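Local structure of putative fimbrium subunit Fim1C (Bacteroides uniformis, 4K4K) at residues D116-A121 / F137-V142; V87-Y92 / Y176-G181; T110-I115 / K202-V207. The protein is a putative component of the fimbrial tip, part of the surface filaments that mediate cell adhesion and biofilm formation. All coordinates share one frame; numbering follows the deposited sequence.

Interaction 1. Residues D116-A121 / F137-V142; sequences DLMGAA and FTHKLV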
ATOM      1  N   ASP A 116       0.266  -0.783   4.012  1.00 16.32           N
ATOM      2  CA  ASP A 116      -0.150  -0.430   2.668  1.00 15.29           C
ATOM      3  C   ASP A 116      -0.485   1.080   2.595  1.00 18.45           C
ATOM      4  O   ASP A 116      -1.647   1.469   2.569  1.00 16.59           O
ATOM      5  CB  ASP A 116      -1.345  -1.301   2.247  1.00 18.15           C
ATOM      6  CG  ASP A 116      -1.721  -1.150   0.798  1.00 22.41           C
ATOM      7  OD1 ASP A 116      -1.007  -0.402   0.061  1.00 20.78           O
ATOM      8  OD2 ASP A 116      -2.765  -1.701   0.405  1.00 26.01           O
ATOM      9  N   LEU A 117       0.554   1.915   2.518  1.00 14.13           N
ATOM     10  CA  LEU A 117       0.379   3.373   2.460  1.00 14.65           C
ATOM     11  C   LEU A 117      -0.269   3.765   1.130  1.00 16.35           C
ATOM     12  O   LEU A 117       0.200   3.370   0.047  1.00 17.20           O
ATOM     13  CB  LEU A 117       1.757   4.048   2.608  1.00 14.84           C
ATOM     14  CG  LEU A 117       1.789   5.573   2.360  1.00 18.65           C
ATOM     15  CD1 LEU A 117       0.977   6.342   3.429  1.00 16.60           C
ATOM     16  CD2 LEU A 117       3.249   6.079   2.196  1.00 18.95           C
HETATM   17  N   MSE A 118      -1.348   4.532   1.209  1.00 14.38           N
HETATM   18  CA  MSE A 118      -2.040   5.041   0.025  1.00 12.64           C
HETATM   19  C   MSE A 118      -2.294   6.525   0.200  1.00 17.62           C
HETATM   20  O   MSE A 118      -2.522   6.984   1.328  1.00 15.85           O
HETATM   21  CB  MSE A 118      -3.389   4.315  -0.225  1.00 13.26           C
HETATM   22  CG  MSE A 118      -3.255   2.782  -0.320  1.00 16.42           C
HETATM   23 SE   MSE A 118      -4.925   2.014  -0.934  0.75 20.69          SE
HETATM   24  CE  MSE A 118      -6.075   2.423   0.465  1.00 21.51           C
ATOM     25  N   GLY A 119      -2.285   7.247  -0.911  1.00 14.57           N
ATOM     26  CA  GLY A 119      -2.596   8.675  -0.922  1.00 14.23           C
ATOM     27  C   GLY A 119      -3.699   8.953  -1.929  1.00 18.86           C
ATOM     28  O   GLY A 119      -3.734   8.348  -3.002  1.00 18.69           O
ATOM     29  N   ALA A 120      -4.638   9.846  -1.565  1.00 16.50           N
ATOM     30  CA  ALA A 120      -5.721  10.241  -2.480  1.00 17.63           C
ATOM     31  C   ALA A 120      -5.255  11.439  -3.292  1.00 23.25           C
ATOM     32  O   ALA A 120      -4.709  12.366  -2.708  1.00 23.60           O
ATOM     33  CB  ALA A 120      -6.987  10.606  -1.695  1.00 18.56           C
ATOM     34  N   ALA A 121      -5.517  11.469  -4.597  1.00 19.35           N
ATOM     35  CA  ALA A 121      -5.190  12.639  -5.422  1.00 18.99           C
ATOM     36  C   ALA A 121      -5.921  13.852  -4.875  1.00 20.69           C
ATOM     37  O   ALA A 121      -7.061  13.734  -4.398  1.00 18.69           O
ATOM     38  CB  ALA A 121      -5.594  12.410  -6.885  1.00 20.84           C
ATOM     39  N   PHE A 137      -7.786   6.723  -4.225  1.00 18.16           N
ATOM     40  CA  PHE A 137      -6.525   6.353  -3.583  1.00 18.26           C
ATOM     41  C   PHE A 137      -5.620   5.563  -4.502  1.00 23.33           C
ATOM     42  O   PHE A 137      -6.090   4.706  -5.263  1.00 24.59           O
ATOM     43  CB  PHE A 137      -6.797   5.524  -2.324  1.00 19.10           C
ATOM     44  CG  PHE A 137      -7.299   6.333  -1.142  1.00 17.96           C
ATOM     45  CD1 PHE A 137      -6.408   6.910  -0.251  1.00 19.50           C
ATOM     46  CD2 PHE A 137      -8.664   6.526  -0.934  1.00 20.26           C
ATOM     47  CE1 PHE A 137      -6.872   7.650   0.849  1.00 20.18           C
ATOM     48  CE2 PHE A 137      -9.133   7.294   0.144  1.00 21.63           C
ATOM     49  CZ  PHE A 137      -8.230   7.850   1.032  1.00 19.28           C
ATOM     50  N   THR A 138      -4.311   5.830  -4.422  1.00 18.87           N
ATOM     51  CA  THR A 138      -3.286   5.045  -5.141  1.00 19.63           C
ATOM     52  C   THR A 138      -2.268   4.558  -4.131  1.00 21.43           C
ATOM     53  O   THR A 138      -1.988   5.248  -3.137  1.00 18.73           O
ATOM     54  CB  THR A 138      -2.593   5.844  -6.266  1.00 27.60           C
ATOM     55  OG1 THR A 138      -1.996   6.988  -5.683  1.00 30.29           O
ATOM     56  CG2 THR A 138      -3.548   6.277  -7.399  1.00 24.52           C
ATOM     57  N   HIS A 139      -1.739   3.351  -4.343  1.00 18.37           N
ATOM     58  CA  HIS A 139      -0.728   2.801  -3.439  1.00 16.47           C
ATOM     59  C   HIS A 139       0.605   3.508  -3.668  1.00 18.56           C
ATOM     60  O   HIS A 139       1.014   3.694  -4.824  1.00 19.25           O
ATOM     61  CB  HIS A 139      -0.557   1.304  -3.708  1.00 16.42           C
ATOM     62  CG  HIS A 139      -1.804   0.489  -3.527  1.00 19.59           C
ATOM     63  ND1 HIS A 139      -2.122  -0.085  -2.309  1.00 21.11           N
ATOM     64  CD2 HIS A 139      -2.736   0.125  -4.441  1.00 21.96           C
ATOM     65  CE1 HIS A 139      -3.242  -0.771  -2.513  1.00 20.81           C
ATOM     66  NE2 HIS A 139      -3.646  -0.672  -3.781  1.00 21.93           N
ATOM     67  N   LYS A 140       1.288   3.887  -2.584  1.00 14.98           N
ATOM     68  CA  LYS A 140       2.587   4.592  -2.683  1.00 15.02           C
ATOM     69  C   LYS A 140       3.781   3.616  -2.681  1.00 20.36           C
ATOM     70  O   LYS A 140       4.906   4.017  -3.026  1.00 20.50           O
ATOM     71  CB  LYS A 140       2.740   5.599  -1.535  1.00 14.95           C
ATOM     72  CG  LYS A 140       1.664   6.703  -1.575  1.00 18.10           C
ATOM     73  CD  LYS A 140       1.829   7.632  -2.788  1.00 18.86           C
ATOM     74  CE  LYS A 140       0.604   8.521  -2.927  1.00 20.33           C
ATOM     75  NZ  LYS A 140       0.758   9.470  -4.057  1.00 22.49           N
ATOM     76  N   LEU A 141       3.524   2.322  -2.331  1.00 16.13           N
ATOM     77  CA  LEU A 141       4.571   1.311  -2.258  1.00 15.78           C
ATOM     78  C   LEU A 141       4.386   0.273  -3.372  1.00 20.04           C
ATOM     79  O   LEU A 141       3.749   0.569  -4.378  1.00 18.87           O
ATOM     80  CB  LEU A 141       4.664   0.690  -0.855  1.00 15.23           C
ATOM     81  CG  LEU A 141       4.703   1.750   0.314  1.00 17.81           C
ATOM     82  CD1 LEU A 141       4.724   1.039   1.679  1.00 17.15           C
ATOM     83  CD2 LEU A 141       5.876   2.720   0.173  1.00 17.63           C
ATOM     84  N   VAL A 142       5.010  -0.897  -3.228  1.00 16.65           N
ATOM     85  CA  VAL A 142       5.037  -1.916  -4.288  1.00 17.73           C
ATOM     86  C   VAL A 142       4.555  -3.251  -3.733  1.00 21.68           C
ATOM     87  O   VAL A 142       4.983  -3.658  -2.658  1.00 20.14           O
ATOM     88  CB  VAL A 142       6.486  -2.015  -4.835  1.00 21.51           C
ATOM     89  CG1 VAL A 142       6.644  -3.182  -5.827  1.00 22.21           C
ATOM     90  CG2 VAL A 142       6.942  -0.694  -5.455  1.00 22.43           C
TER
HETATM   91  O   HOH W   1       1.262   1.055  -0.780  1.00 16.60           O

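Interaction 2. Residues V87-Y92 / Y176-G181; sequences VAYYPY and YNVVTG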
ATOM      1  N   VAL A  87      -7.285  16.555   0.577  1.00 13.38           N
ATOM      2  CA  VAL A  87      -6.328  15.464   0.397  1.00 13.26           C
ATOM      3  C   VAL A  87      -6.593  14.445   1.498  1.00 16.25           C
ATOM      4  O   VAL A  87      -7.162  14.795   2.535  1.00 14.86           O
ATOM      5  CB  VAL A  87      -4.832  15.909   0.376  1.00 17.65           C
ATOM      6  CG1 VAL A  87      -4.541  16.829  -0.801  1.00 18.74           C
ATOM      7  CG2 VAL A  87      -4.418  16.562   1.705  1.00 16.35           C
ATOM      8  N   ALA A  88      -6.150  13.197   1.292  1.00 13.88           N
ATOM      9  CA  ALA A  88      -6.321  12.139   2.292  1.00 12.40           C
ATOM     10  C   ALA A  88      -5.248  11.103   2.146  1.00 15.01           C
ATOM     11  O   ALA A  88      -4.600  11.005   1.100  1.00 14.49           O
ATOM     12  CB  ALA A  88      -7.709  11.481   2.165  1.00 14.27           C
ATOM     13  N   TYR A  89      -5.089  10.284   3.188  1.00 12.51           N
ATOM     14  CA  TYR A  89      -4.137   9.184   3.142  1.00 12.43           C
ATOM     15  C   TYR A  89      -4.687   8.021   3.957  1.00 17.69           C
ATOM     16  O   TYR A  89      -5.572   8.187   4.799  1.00 16.68           O
ATOM     17  CB  TYR A  89      -2.719   9.605   3.655  1.00 12.38           C
ATOM     18  CG  TYR A  89      -2.701   9.772   5.161  1.00 11.38           C
ATOM     19  CD1 TYR A  89      -3.229  10.915   5.761  1.00 13.51           C
ATOM     20  CD2 TYR A  89      -2.260   8.738   5.999  1.00 11.97           C
ATOM     21  CE1 TYR A  89      -3.291  11.038   7.151  1.00 14.67           C
ATOM     22  CE2 TYR A  89      -2.337   8.845   7.389  1.00 13.18           C
ATOM     23  CZ  TYR A  89      -2.886   9.980   7.960  1.00 17.62           C
ATOM     24  OH  TYR A  89      -2.953  10.080   9.333  1.00 15.25           O
ATOM     25  N   TYR A  90      -4.137   6.845   3.701  1.00 13.31           N
ATOM     26  CA  TYR A  90      -4.471   5.607   4.401  1.00 13.51           C
ATOM     27  C   TYR A  90      -3.149   4.887   4.685  1.00 15.11           C
ATOM     28  O   TYR A  90      -2.295   4.888   3.806  1.00 15.85           O
ATOM     29  CB  TYR A  90      -5.397   4.735   3.492  1.00 15.24           C
ATOM     30  CG  TYR A  90      -5.565   3.320   3.999  1.00 17.97           C
ATOM     31  CD1 TYR A  90      -6.549   3.007   4.937  1.00 19.67           C
ATOM     32  CD2 TYR A  90      -4.658   2.315   3.641  1.00 20.39           C
ATOM     33  CE1 TYR A  90      -6.641   1.723   5.496  1.00 20.51           C
ATOM     34  CE2 TYR A  90      -4.779   1.013   4.149  1.00 21.41           C
ATOM     35  CZ  TYR A  90      -5.774   0.725   5.075  1.00 29.11           C
ATOM     36  OH  TYR A  90      -5.883  -0.531   5.617  1.00 30.04           O
ATOM     37  N   PRO A  91      -2.976   4.192   5.820  1.00 15.19           N
ATOM     38  CA  PRO A  91      -3.901   4.103   6.965  1.00 15.94           C
ATOM     39  C   PRO A  91      -3.698   5.247   7.929  1.00 18.77           C
ATOM     40  O   PRO A  91      -2.561   5.677   8.195  1.00 17.01           O
ATOM     41  CB  PRO A  91      -3.539   2.746   7.588  1.00 17.92           C
ATOM     42  CG  PRO A  91      -2.037   2.651   7.350  1.00 21.48           C
ATOM     43  CD  PRO A  91      -1.763   3.374   6.033  1.00 16.92           C
ATOM     44  N   TYR A  92      -4.808   5.766   8.443  1.00 17.19           N
ATOM     45  CA  TYR A  92      -4.784   6.857   9.412  1.00 16.35           C
ATOM     46  C   TYR A  92      -3.834   6.566  10.575  1.00 19.30           C
ATOM     47  O   TYR A  92      -3.784   5.433  11.074  1.00 19.21           O
ATOM     48  CB  TYR A  92      -6.206   7.046   9.973  1.00 16.68           C
ATOM     49  CG  TYR A  92      -6.282   7.997  11.143  1.00 16.46           C
ATOM     50  CD1 TYR A  92      -6.302   9.377  10.947  1.00 16.63           C
ATOM     51  CD2 TYR A  92      -6.303   7.518  12.457  1.00 18.51           C
ATOM     52  CE1 TYR A  92      -6.395  10.259  12.024  1.00 17.78           C
ATOM     53  CE2 TYR A  92      -6.370   8.390  13.539  1.00 20.07           C
ATOM     54  CZ  TYR A  92      -6.430   9.758  13.320  1.00 22.46           C
ATOM     55  OH  TYR A  92      -6.519  10.613  14.391  1.00 22.69           O
ATOM     56  N   TYR A 176       6.673  10.056   3.562  1.00 16.46           N
ATOM     57  CA  TYR A 176       5.655  10.547   2.639  1.00 15.04           C
ATOM     58  C   TYR A 176       4.960  11.699   3.289  1.00 17.93           C
ATOM     59  O   TYR A 176       4.461  11.566   4.406  1.00 16.91           O
ATOM     60  CB  TYR A 176       4.664   9.406   2.322  1.00 15.62           C
ATOM     61  CG  TYR A 176       3.454   9.833   1.536  1.00 15.37           C
ATOM     62  CD1 TYR A 176       3.558  10.174   0.188  1.00 17.76           C
ATOM     63  CD2 TYR A 176       2.189   9.844   2.123  1.00 15.06           C
ATOM     64  CE1 TYR A 176       2.439  10.580  -0.545  1.00 17.64           C
ATOM     65  CE2 TYR A 176       1.064  10.250   1.407  1.00 15.11           C
ATOM     66  CZ  TYR A 176       1.193  10.620   0.073  1.00 17.88           C
ATOM     67  OH  TYR A 176       0.088  11.006  -0.634  1.00 17.57           O
ATOM     68  N   ASN A 177       4.917  12.841   2.597  1.00 14.83           N
ATOM     69  CA  ASN A 177       4.183  13.987   3.131  1.00 12.96           C
ATOM     70  C   ASN A 177       2.716  13.833   2.679  1.00 15.77           C
ATOM     71  O   ASN A 177       2.421  13.861   1.480  1.00 16.15           O
ATOM     72  CB  ASN A 177       4.808  15.311   2.695  1.00 16.57           C
ATOM     73  CG  ASN A 177       4.126  16.479   3.365  1.00 23.04           C
ATOM     74  OD1 ASN A 177       2.916  16.679   3.245  1.00 16.52           O
ATOM     75  ND2 ASN A 177       4.868  17.216   4.183  1.00 21.44           N
ATOM     76  N   VAL A 178       1.802  13.638   3.636  1.00 12.98           N
ATOM     77  CA  VAL A 178       0.392  13.333   3.323  1.00 12.09           C
ATOM     78  C   VAL A 178      -0.367  14.531   2.706  1.00 15.43           C
ATOM     79  O   VAL A 178      -1.401  14.335   2.056  1.00 14.85           O
ATOM     80  CB  VAL A 178      -0.368  12.754   4.553  1.00 14.94           C
ATOM     81  CG1 VAL A 178       0.365  11.523   5.137  1.00 15.31           C
ATOM     82  CG2 VAL A 178      -0.598  13.823   5.637  1.00 14.85           C
ATOM     83  N   VAL A 179       0.131  15.759   2.918  1.00 13.94           N
ATOM     84  CA  VAL A 179      -0.497  16.954   2.369  1.00 13.38           C
ATOM     85  C   VAL A 179       0.061  17.207   0.967  1.00 18.83           C
ATOM     86  O   VAL A 179      -0.722  17.508   0.060  1.00 18.73           O
ATOM     87  CB  VAL A 179      -0.307  18.170   3.321  1.00 16.02           C
ATOM     88  CG1 VAL A 179      -0.714  19.491   2.653  1.00 16.55           C
ATOM     89  CG2 VAL A 179      -1.101  17.961   4.608  1.00 15.55           C
ATOM     90  N   THR A 180       1.400  17.100   0.789  1.00 18.27           N
ATOM     91  CA  THR A 180       2.076  17.297  -0.517  1.00 20.22           C
ATOM     92  C   THR A 180       1.669  16.250  -1.539  1.00 24.20           C
ATOM     93  O   THR A 180       1.559  16.560  -2.728  1.00 24.09           O
ATOM     94  CB  THR A 180       3.620  17.177  -0.353  1.00 27.41           C
ATOM     95  OG1 THR A 180       4.039  18.028   0.681  1.00 24.51           O
ATOM     96  CG2 THR A 180       4.387  17.520  -1.623  1.00 34.02           C
ATOM     97  N   GLY A 181       1.557  15.011  -1.092  1.00 19.74           N
ATOM     98  CA  GLY A 181       1.245  13.910  -1.986  1.00 19.99           C
ATOM     99  C   GLY A 181       2.482  13.553  -2.792  1.00 24.34           C
ATOM    100  O   GLY A 181       3.618  13.812  -2.370  1.00 23.35           O
TER
HETATM  101  O   HOH W   2      -1.960  12.010   0.834  1.00 16.13           O

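Interaction 3. Residues T110-I115 / K202-V207; sequences TPQKDI and KAEGIV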
ATOM      1  N   THR A 110       3.265  -8.448   8.265  1.00 30.67           N
ATOM      2  CA  THR A 110       1.926  -8.891   8.640  1.00 30.25           C
ATOM      3  C   THR A 110       1.345  -8.021   9.776  1.00 32.39           C
ATOM      4  O   THR A 110       1.999  -7.867  10.807  1.00 32.81           O
ATOM      5  CB  THR A 110       1.990 -10.390   9.022  1.00 34.58           C
ATOM      6  OG1 THR A 110       2.541 -11.120   7.910  1.00 33.71           O
ATOM      7  CG2 THR A 110       0.627 -10.970   9.357  1.00 37.72           C
ATOM      8  N   PRO A 111       0.095  -7.510   9.647  1.00 28.16           N
ATOM      9  CA  PRO A 111      -0.802  -7.592   8.475  1.00 27.53           C
ATOM     10  C   PRO A 111      -0.392  -6.610   7.372  1.00 28.42           C
ATOM     11  O   PRO A 111       0.056  -5.497   7.670  1.00 27.26           O
ATOM     12  CB  PRO A 111      -2.171  -7.226   9.056  1.00 29.94           C
ATOM     13  CG  PRO A 111      -1.892  -6.366  10.242  1.00 33.97           C
ATOM     14  CD  PRO A 111      -0.507  -6.704  10.737  1.00 29.57           C
ATOM     15  N   GLN A 112      -0.527  -7.029   6.113  1.00 25.11           N
ATOM     16  CA  GLN A 112      -0.191  -6.215   4.944  1.00 23.88           C
ATOM     17  C   GLN A 112      -0.928  -4.873   4.930  1.00 27.26           C
ATOM     18  O   GLN A 112      -0.322  -3.862   4.561  1.00 27.04           O
ATOM     19  CB  GLN A 112      -0.517  -6.968   3.648  1.00 25.15           C
ATOM     20  CG  GLN A 112       0.318  -8.237   3.416  1.00 24.95           C
ATOM     21  CD  GLN A 112       1.601  -7.929   2.680  1.00 31.54           C
ATOM     22  OE1 GLN A 112       1.650  -7.902   1.448  1.00 26.16           O
ATOM     23  NE2 GLN A 112       2.655  -7.625   3.418  1.00 25.02           N
ATOM     24  N   LYS A 113      -2.226  -4.850   5.327  1.00 23.57           N
ATOM     25  CA  LYS A 113      -3.035  -3.615   5.298  1.00 23.64           C
ATOM     26  C   LYS A 113      -2.457  -2.499   6.191  1.00 26.87           C
ATOM     27  O   LYS A 113      -2.680  -1.332   5.894  1.00 26.41           O
ATOM     28  CB  LYS A 113      -4.509  -3.893   5.674  1.00 26.47           C
ATOM     29  CG  LYS A 113      -4.773  -4.232   7.143  1.00 40.10           C
ATOM     30  CD  LYS A 113      -6.267  -4.241   7.455  1.00 50.47           C
ATOM     31  CE  LYS A 113      -6.561  -4.388   8.927  1.00 60.57           C
ATOM     32  NZ  LYS A 113      -6.351  -3.115   9.671  1.00 72.15           N
ATOM     33  N   ASP A 114      -1.696  -2.846   7.257  1.00 22.69           N
ATOM     34  CA  ASP A 114      -1.142  -1.847   8.182  1.00 22.47           C
ATOM     35  C   ASP A 114       0.081  -1.131   7.615  1.00 24.64           C
ATOM     36  O   ASP A 114       0.469  -0.099   8.170  1.00 24.60           O
ATOM     37  CB  ASP A 114      -0.796  -2.499   9.532  1.00 25.13           C
ATOM     38  CG  ASP A 114      -2.054  -2.832  10.344  1.00 34.96           C
ATOM     39  OD1 ASP A 114      -3.169  -2.506   9.877  1.00 33.68           O
ATOM     40  OD2 ASP A 114      -1.917  -3.401  11.445  1.00 38.25           O
ATOM     41  N   ILE A 115       0.693  -1.665   6.530  1.00 19.39           N
ATOM     42  CA  ILE A 115       1.844  -0.994   5.908  1.00 18.17           C
ATOM     43  C   ILE A 115       1.500  -0.548   4.466  1.00 19.74           C
ATOM     44  O   ILE A 115       2.358  -0.012   3.779  1.00 18.10           O
ATOM     45  CB  ILE A 115       3.139  -1.858   5.958  1.00 20.56           C
ATOM     46  CG1 ILE A 115       2.951  -3.219   5.200  1.00 20.44           C
ATOM     47  CG2 ILE A 115       3.606  -2.042   7.405  1.00 23.36           C
ATOM     48  CD1 ILE A 115       4.278  -4.007   4.905  1.00 21.33           C
ATOM     49  N   LYS A 202       1.293 -19.663  -2.009  1.00 32.49           N
ATOM     50  CA  LYS A 202       1.208 -18.254  -2.364  1.00 31.38           C
ATOM     51  C   LYS A 202       1.994 -17.446  -1.354  1.00 32.51           C
ATOM     52  O   LYS A 202       1.959 -17.759  -0.163  1.00 33.83           O
ATOM     53  CB  LYS A 202      -0.259 -17.783  -2.418  1.00 35.40           C
ATOM     54  CG  LYS A 202      -1.019 -18.318  -3.629  1.00 58.21           C
ATOM     55  CD  LYS A 202      -2.523 -18.188  -3.446  1.00 74.93           C
ATOM     56  CE  LYS A 202      -3.290 -18.958  -4.497  1.00 92.11           C
ATOM     57  NZ  LYS A 202      -4.761 -18.825  -4.324  1.00102.27           N
ATOM     58  N   ALA A 203       2.733 -16.446  -1.819  1.00 26.78           N
ATOM     59  CA  ALA A 203       3.484 -15.540  -0.951  1.00 25.37           C
ATOM     60  C   ALA A 203       3.219 -14.119  -1.383  1.00 27.18           C
ATOM     61  O   ALA A 203       2.998 -13.858  -2.570  1.00 27.78           O
ATOM     62  CB  ALA A 203       4.972 -15.845  -0.995  1.00 26.12           C
ATOM     63  N   GLU A 204       3.212 -13.195  -0.428  1.00 22.93           N
ATOM     64  CA  GLU A 204       2.975 -11.802  -0.756  1.00 22.91           C
ATOM     65  C   GLU A 204       3.804 -10.907   0.123  1.00 22.91           C
ATOM     66  O   GLU A 204       4.205 -11.292   1.230  1.00 23.00           O
ATOM     67  CB  GLU A 204       1.479 -11.437  -0.652  1.00 24.50           C
ATOM     68  CG  GLU A 204       0.938 -11.457   0.772  1.00 32.15           C
ATOM     69  CD  GLU A 204      -0.555 -11.235   0.915  1.00 55.57           C
ATOM     70  OE1 GLU A 204      -1.179 -10.685  -0.023  1.00 36.63           O
ATOM     71  OE2 GLU A 204      -1.095 -11.576   1.993  1.00 55.91           O
ATOM     72  N   GLY A 205       4.068  -9.722  -0.389  1.00 20.76           N
ATOM     73  CA  GLY A 205       4.806  -8.719   0.358  1.00 20.51           C
ATOM     74  C   GLY A 205       4.550  -7.323  -0.155  1.00 21.58           C
ATOM     75  O   GLY A 205       4.072  -7.153  -1.269  1.00 20.27           O
ATOM     76  N   ILE A 206       4.860  -6.327   0.666  1.00 18.26           N
ATOM     77  CA  ILE A 206       4.807  -4.917   0.307  1.00 16.62           C
ATOM     78  C   ILE A 206       6.211  -4.395   0.532  1.00 21.34           C
ATOM     79  O   ILE A 206       6.760  -4.535   1.630  1.00 22.35           O
ATOM     80  CB  ILE A 206       3.729  -4.118   1.082  1.00 19.49           C
ATOM     81  CG1 ILE A 206       2.324  -4.602   0.657  1.00 21.18           C
ATOM     82  CG2 ILE A 206       3.891  -2.579   0.825  1.00 18.96           C
ATOM     83  CD1 ILE A 206       1.140  -4.037   1.468  1.00 21.38           C
ATOM     84  N   VAL A 207       6.825  -3.878  -0.524  1.00 17.31           N
ATOM     85  CA  VAL A 207       8.214  -3.421  -0.445  1.00 16.60           C
ATOM     86  C   VAL A 207       8.308  -1.975  -0.929  1.00 20.96           C
ATOM     87  O   VAL A 207       7.365  -1.449  -1.530  1.00 18.74           O
ATOM     88  CB  VAL A 207       9.172  -4.357  -1.242  1.00 20.83           C
ATOM     89  CG1 VAL A 207       9.149  -5.789  -0.669  1.00 20.78           C
ATOM     90  CG2 VAL A 207       8.857  -4.335  -2.745  1.00 20.77           C
TER

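Interaction 1. Residues D116-A121 / F137-V142
His-139 and Asp-116 meet edge to edge, and the planes of their ring and carboxylate differ by only 1°. His-139 ND1 donates to the syn lone pair of Asp-116 OD1 at 2.6 Å, and the oxygen lies almost in the ring plane. With CG anti to the backbone N (chi1 -172°), Asp-116 turns its carboxylate to this edge from outside the ladder. One face of the imidazole is taken by the selenium of Met-118, a selenomethionine, with SE 3.6 Å from His-139 CE1. On the same side of the sheet, Ala-120 CB sits over the centre of the Phe-137 ring, 4.0 Å from its centroid and 13° off the normal. The packing is tight on the other side at Gly-119, where the Lys-140 chain crosses with CE 3.7 Å from Gly-119 N and occupies the place where a CB would be. On this side Thr-138, paired with Gly-119, is exposed and adds little, while Lys-140 NZ bonds to Gly-182 O. Beyond the paired strands one water joins the segments, donating to Asp-116 OD1 (2.8 Å) and Leu-117 O and accepting from Leu-141 N. Replacing Asp-116 by an alanine is likely to leave His-139 ND1 without this acceptor, its ring held by Met-118 SE and the Trp-269 stack, and to take one partner from the water. The bonds Gly-119 N to Thr-138 O (3.0 Å) and Thr-138 N to Gly-119 O (2.9 Å), flanked by the non-hydrogen-bonded pairs Met-118/His-139 and Ala-120/Phe-137, form the ladder of an antiparallel beta hairpin, strands 118-126 and 132-150.

Interaction 2. Residues V87-Y92 / Y176-G181
A chi1 of 73° places the Tyr-89 ring between its own backbone N and carbonyl carbon, facing Val-178, whose chi1 of -54° turns CG1 back toward that ring. Strand 84-90 here packs against an Asx turn that follows strand 164-177, a strand and a turn of the fimbrillin-like fold that touch through side chains without a backbone hydrogen bond between the segments. Val-178 CG1 stands over one face of the tyrosine, offset toward the rim and 3.5 Å from Tyr-89 CG, a CH-pi contact; CB and CG2 of the valine follow the same side of the ring along CD1. The far end of the ring is fixed independently, since Tyr-89 OH bonds to Asn-53 and to the backbone N of Arg-93. Tyr-89 CB, where the ring joins the backbone, comes to the edge of the Tyr-176 ring at CE2, a looser approach of 4.4 Å. Two residues back along the strand, Val-87 CG2 rests 3.8 Å from the carbonyl oxygen of Val-178, whereas its CG1 looks toward Val-179 O. The turn that presents Val-178 is shaped by Asn-177. Its OD1 accepts in the carbonyl plane from Val-179 N at 3.0 Å, and from Thr-180 N at 2.9 Å out of that plane by 42°, while Gly-181 N closes back on Asn-177 O. A water bridges the two segments: it donates to Ala-88 O (2.8 Å) and to Val-178 O (2.7 Å), and accepts from Tyr-176 OH at 2.7 Å.

Interaction 3. Residues T110-I115 / K202-V207
Gln-112 lies across strand 202-207 at Glu-204, Gly-205 and Ile-206, in a contact that has no direct hydrogen bond between the two segments. Gln-112 CB begins 4.0 Å from Ile-206 CD1. Gln-112 CG then passes the carboxylate of Glu-204, 3.9 Å from Glu-204 OE2. A bend at chi2 (-88°) folds the amide down onto the strand, where Gln-112 CD is 4.0 Å from both Gly-205 CA and Ile-206 CG1. At the tip, Gln-112 OE1 rests against the Gly-205 backbone, 3.4 Å from Gly-205 C, and also reaches Glu-204 CG and Ile-206 CG1. NE2 lies near Ile-206 N, but its hydrogen bond goes to Gln-109 O within its own loop. The Gln-112 and Glu-204 side chains run past each other in opposite directions, amide and carboxylate planes 35° apart. Ile-206 CD1 lies 3.4 Å from Gln-112 O, which is itself bonded to Ile-115 N; the apolar contact is Ile-115 CD1 on Ile-206 CB, at 3.9 Å. The polar ends find partners outside the two segments: Lys-143 NZ donates to Gln-112 OE1 and forms a salt bridge with Glu-204 OE1, and His-197 ND1 bonds to Glu-204 OE2. Gln-109, of the same loop between strands 101-105 and 118-126, bonds directly to Ile-206 O through NE2. Between 110-115 and 202-207 themselves, the chemistry therefore implies a link by van der Waals contact and a shared lysine, with the positive charge probably polarising both the amide and the carboxylate.

From the N terminus the chain passes 87-92, then 110-115 and, directly after it, 116-121. Residues 137-142 return to 116-121 and close the short hairpin of interaction 1. Residues 176-181 next come back to 87-92, so interaction 2 closes a longer loop with interaction 1 nested inside it. Finally 202-207 reaches 110-115, and this loop too encloses interaction 1, while interactions 2 and 3 cross. The hairpin is the shared element: its 118-126 strand pairs with strand 84-90 of interaction 2, through Met-118 N to Tyr-90 O and Ala-120 N to Ala-88 O, and its 132-150 strand pairs with strand 202-207 of interaction 3, through Val-207 N to Val-142 O.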